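Local coordinates for protein esterase (Staphylococcus aureus subsp. aureus USA300_TCH1516, PDB 3D7R) that probably hydrolyses ester bonds, as a putative esterase of the alpha/beta-hydrolase fold whose natural substrate is not established, at residues P258-G263 against I318-T323. Residues are numbered along the deposited sequence; the frame is centred on the assembly and turned at random.
Sequences PVYMFG and IDEDVT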
ATOM      1  N   PRO A 258      11.380 -12.134  -2.782  1.00  9.39           N
ATOM      2  CA  PRO A 258      10.612 -12.641  -1.641  1.00  8.87           C
ATOM      3  C   PRO A 258       9.498 -11.672  -1.228  1.00  8.13           C
ATOM      4  O   PRO A 258       9.743 -10.469  -1.135  1.00  8.06           O
ATOM      5  CB  PRO A 258      11.663 -12.738  -0.523  1.00  8.53           C
ATOM      6  CG  PRO A 258      12.947 -12.991  -1.257  1.00 10.51           C
ATOM      7  CD  PRO A 258      12.838 -12.179  -2.530  1.00  8.97           C
ATOM      8  N   VAL A 259       8.305 -12.208  -0.990  1.00  7.26           N
ATOM      9  CA  VAL A 259       7.116 -11.396  -0.618  1.00  7.44           C
ATOM     10  C   VAL A 259       6.692 -11.716   0.819  1.00  7.89           C
ATOM     11  O   VAL A 259       6.725 -12.891   1.243  1.00  7.96           O
ATOM     12  CB  VAL A 259       5.928 -11.584  -1.638  1.00  7.29           C
ATOM     13  CG1 VAL A 259       4.667 -10.766  -1.218  1.00  7.15           C
ATOM     14  CG2 VAL A 259       6.336 -11.166  -3.062  1.00  6.05           C
ATOM     15  N   TYR A 260       6.348 -10.668   1.576  1.00  7.64           N
ATOM     16  CA  TYR A 260       5.941 -10.789   2.977  1.00  7.95           C
ATOM     17  C   TYR A 260       4.637 -10.079   3.047  1.00  8.16           C
ATOM     18  O   TYR A 260       4.567  -8.905   2.711  1.00  8.76           O
ATOM     19  CB  TYR A 260       6.960 -10.102   3.901  1.00  7.91           C
ATOM     20  CG  TYR A 260       8.339 -10.689   3.729  1.00  8.78           C
ATOM     21  CD1 TYR A 260       8.825 -11.617   4.644  1.00  9.68           C
ATOM     22  CD2 TYR A 260       9.133 -10.369   2.614  1.00  8.91           C
ATOM     23  CE1 TYR A 260      10.082 -12.208   4.476  1.00 10.34           C
ATOM     24  CE2 TYR A 260      10.408 -10.951   2.447  1.00  9.19           C
ATOM     25  CZ  TYR A 260      10.859 -11.868   3.387  1.00  9.31           C
ATOM     26  OH  TYR A 260      12.100 -12.467   3.259  1.00 10.68           O
HETATM   27  N   MSE A 261       3.584 -10.787   3.425  1.00  8.22           N
HETATM   28  CA  MSE A 261       2.237 -10.211   3.366  1.00  8.52           C
HETATM   29  C   MSE A 261       1.585 -10.267   4.731  1.00  8.65           C
HETATM   30  O   MSE A 261       1.747 -11.267   5.470  1.00  9.49           O
HETATM   31  CB  MSE A 261       1.381 -10.964   2.328  1.00  8.25           C
HETATM   32  CG  MSE A 261      -0.050 -10.438   2.177  1.00  8.91           C
HETATM   33 SE   MSE A 261      -0.852 -11.183   0.579  0.75 16.35          SE
HETATM   34  CE  MSE A 261      -0.917 -13.079   1.068  1.00  8.62           C
ATOM     35  N   PHE A 262       0.853  -9.208   5.055  1.00  7.84           N
ATOM     36  CA  PHE A 262       0.144  -9.074   6.325  1.00  8.65           C
ATOM     37  C   PHE A 262      -1.313  -8.775   6.021  1.00  9.24           C
ATOM     38  O   PHE A 262      -1.617  -7.958   5.152  1.00  9.59           O
ATOM     39  CB  PHE A 262       0.735  -7.925   7.174  1.00  8.19           C
ATOM     40  CG  PHE A 262       2.138  -8.174   7.601  1.00  7.98           C
ATOM     41  CD1 PHE A 262       2.400  -8.678   8.870  1.00  8.96           C
ATOM     42  CD2 PHE A 262       3.206  -7.967   6.711  1.00  9.18           C
ATOM     43  CE1 PHE A 262       3.709  -8.959   9.272  1.00  9.53           C
ATOM     44  CE2 PHE A 262       4.516  -8.232   7.096  1.00  9.04           C
ATOM     45  CZ  PHE A 262       4.768  -8.742   8.381  1.00 12.34           C
ATOM     46  N   GLY A 263      -2.214  -9.451   6.719  1.00  9.57           N
ATOM     47  CA  GLY A 263      -3.624  -9.185   6.526  1.00  9.67           C
ATOM     48  C   GLY A 263      -4.447  -9.729   7.653  1.00  9.50           C
ATOM     49  O   GLY A 263      -3.919 -10.420   8.518  1.00  9.55           O
ATOM     50  N   ILE A 318      12.814  -8.324   7.703  1.00 14.06           N
ATOM     51  CA  ILE A 318      13.381  -7.451   6.669  1.00 14.43           C
ATOM     52  C   ILE A 318      14.887  -7.655   6.454  1.00 15.89           C
ATOM     53  O   ILE A 318      15.394  -7.434   5.355  1.00 15.50           O
ATOM     54  CB  ILE A 318      13.022  -5.956   6.888  1.00 14.03           C
ATOM     55  CG1 ILE A 318      13.182  -5.177   5.566  1.00 12.25           C
ATOM     56  CG2 ILE A 318      13.831  -5.351   8.071  1.00 12.38           C
ATOM     57  CD1 ILE A 318      12.498  -3.803   5.566  1.00  9.76           C
ATOM     58  N   ASP A 319      15.601  -8.095   7.476  1.00 17.79           N
ATOM     59  CA  ASP A 319      17.026  -8.366   7.254  1.00 20.80           C
ATOM     60  C   ASP A 319      17.419  -9.836   6.973  1.00 21.55           C
ATOM     61  O   ASP A 319      18.613 -10.135   6.881  1.00 21.83           O
ATOM     62  CB  ASP A 319      17.919  -7.701   8.315  1.00 21.38           C
ATOM     63  CG  ASP A 319      18.001  -6.174   8.150  1.00 24.15           C
ATOM     64  OD1 ASP A 319      18.204  -5.650   7.011  1.00 24.27           O
ATOM     65  OD2 ASP A 319      17.862  -5.492   9.189  1.00 28.69           O
ATOM     66  N   GLU A 320      16.432 -10.726   6.799  1.00 22.36           N
ATOM     67  CA  GLU A 320      16.678 -12.108   6.326  1.00 23.77           C
ATOM     68  C   GLU A 320      17.507 -12.104   5.040  1.00 24.24           C
ATOM     69  O   GLU A 320      17.257 -11.302   4.141  1.00 23.47           O
ATOM     70  CB  GLU A 320      15.362 -12.842   5.985  1.00 24.24           C
ATOM     71  CG  GLU A 320      14.383 -13.169   7.115  1.00 26.07           C
ATOM     72  CD  GLU A 320      13.051 -13.784   6.608  1.00 27.61           C
ATOM     73  OE1 GLU A 320      12.161 -14.047   7.453  1.00 28.63           O
ATOM     74  OE2 GLU A 320      12.885 -14.019   5.381  1.00 26.92           O
ATOM     75  N   ASP A 321      18.463 -13.024   4.935  1.00 25.43           N
ATOM     76  CA  ASP A 321      19.254 -13.193   3.709  1.00 26.85           C
ATOM     77  C   ASP A 321      18.371 -13.696   2.579  1.00 27.44           C
ATOM     78  O   ASP A 321      17.671 -14.694   2.736  1.00 27.52           O
ATOM     79  CB  ASP A 321      20.405 -14.188   3.924  1.00 27.42           C
ATOM     80  CG  ASP A 321      21.415 -13.712   4.968  1.00 29.28           C
ATOM     81  OD1 ASP A 321      21.907 -14.560   5.751  1.00 32.19           O
ATOM     82  OD2 ASP A 321      21.726 -12.500   5.007  1.00 30.95           O
ATOM     83  N   VAL A 322      18.395 -12.990   1.452  1.00 28.09           N
ATOM     84  CA  VAL A 322      17.637 -13.395   0.275  1.00 29.11           C
ATOM     85  C   VAL A 322      18.488 -14.373  -0.541  1.00 29.94           C
ATOM     86  O   VAL A 322      19.492 -13.989  -1.149  1.00 30.43           O
ATOM     87  CB  VAL A 322      17.155 -12.166  -0.556  1.00 28.94           C
ATOM     88  CG1 VAL A 322      16.619 -12.596  -1.924  1.00 29.40           C
ATOM     89  CG2 VAL A 322      16.087 -11.379   0.221  1.00 27.84           C
ATOM     90  N   THR A 323      18.091 -15.645  -0.509  1.00 30.94           N
ATOM     91  CA  THR A 323      18.841 -16.730  -1.152  1.00 31.69           C
ATOM     92  C   THR A 323      18.070 -17.349  -2.317  1.00 31.65           C
ATOM     93  O   THR A 323      18.564 -18.262  -2.978  1.00 32.29           O
ATOM     94  CB  THR A 323      19.210 -17.859  -0.145  1.00 31.96           C
ATOM     95  OG1 THR A 323      18.022 -18.336   0.502  1.00 32.75           O
ATOM     96  CG2 THR A 323      20.205 -17.362   0.910  1.00 32.20           C
TER
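Tyr260 reaches out from its strand and gives its phenolic proton to the carboxylate of Glu320, with Tyr260 OH 2.7 Å from Glu320 OE2. The two side chains approach from opposite directions. Glu320 OE2 sits at the edge of the Tyr260 ring, in its plane, and is 3.5 Å from Tyr260 CE1, so the oxygen nestles against the corner of the ring beside the hydroxyl. The carboxylate is turned 63° from the ring plane, and the hydroxyl meets OE2 from above the carboxylate, 46° out of its plane. Glu320 makes the reach with a chain extended beyond CG (chi2 175°), which carries the acid from the loop back to the strand. Its other oxygen, OE1, lies close to the carboxylate of Glu288; that proximity may raise the proton affinity of the pair, while the tyrosine donor would stabilise charge on OE2.

Beside this polar link is a small apolar one. Pro258 CG rests against both methyls of Val322, 3.8 Å from CG1 and 3.8 Å from CG2, so the CG corner of the proline ring sits against the two methyls of the valine.

The two touches join the loop after helix 305-318 to the start of strand 259-264, near the C-terminal end of the model. The strand runs parallel between 195-199 and 287-292 in the hydrolase sheet; Tyr260 stacks on Tyr197 and touches Ser317 of the helix, while Lys195 NZ, from strand 195-199, hydrogen-bonds the carbonyls of Ile318 and Glu320.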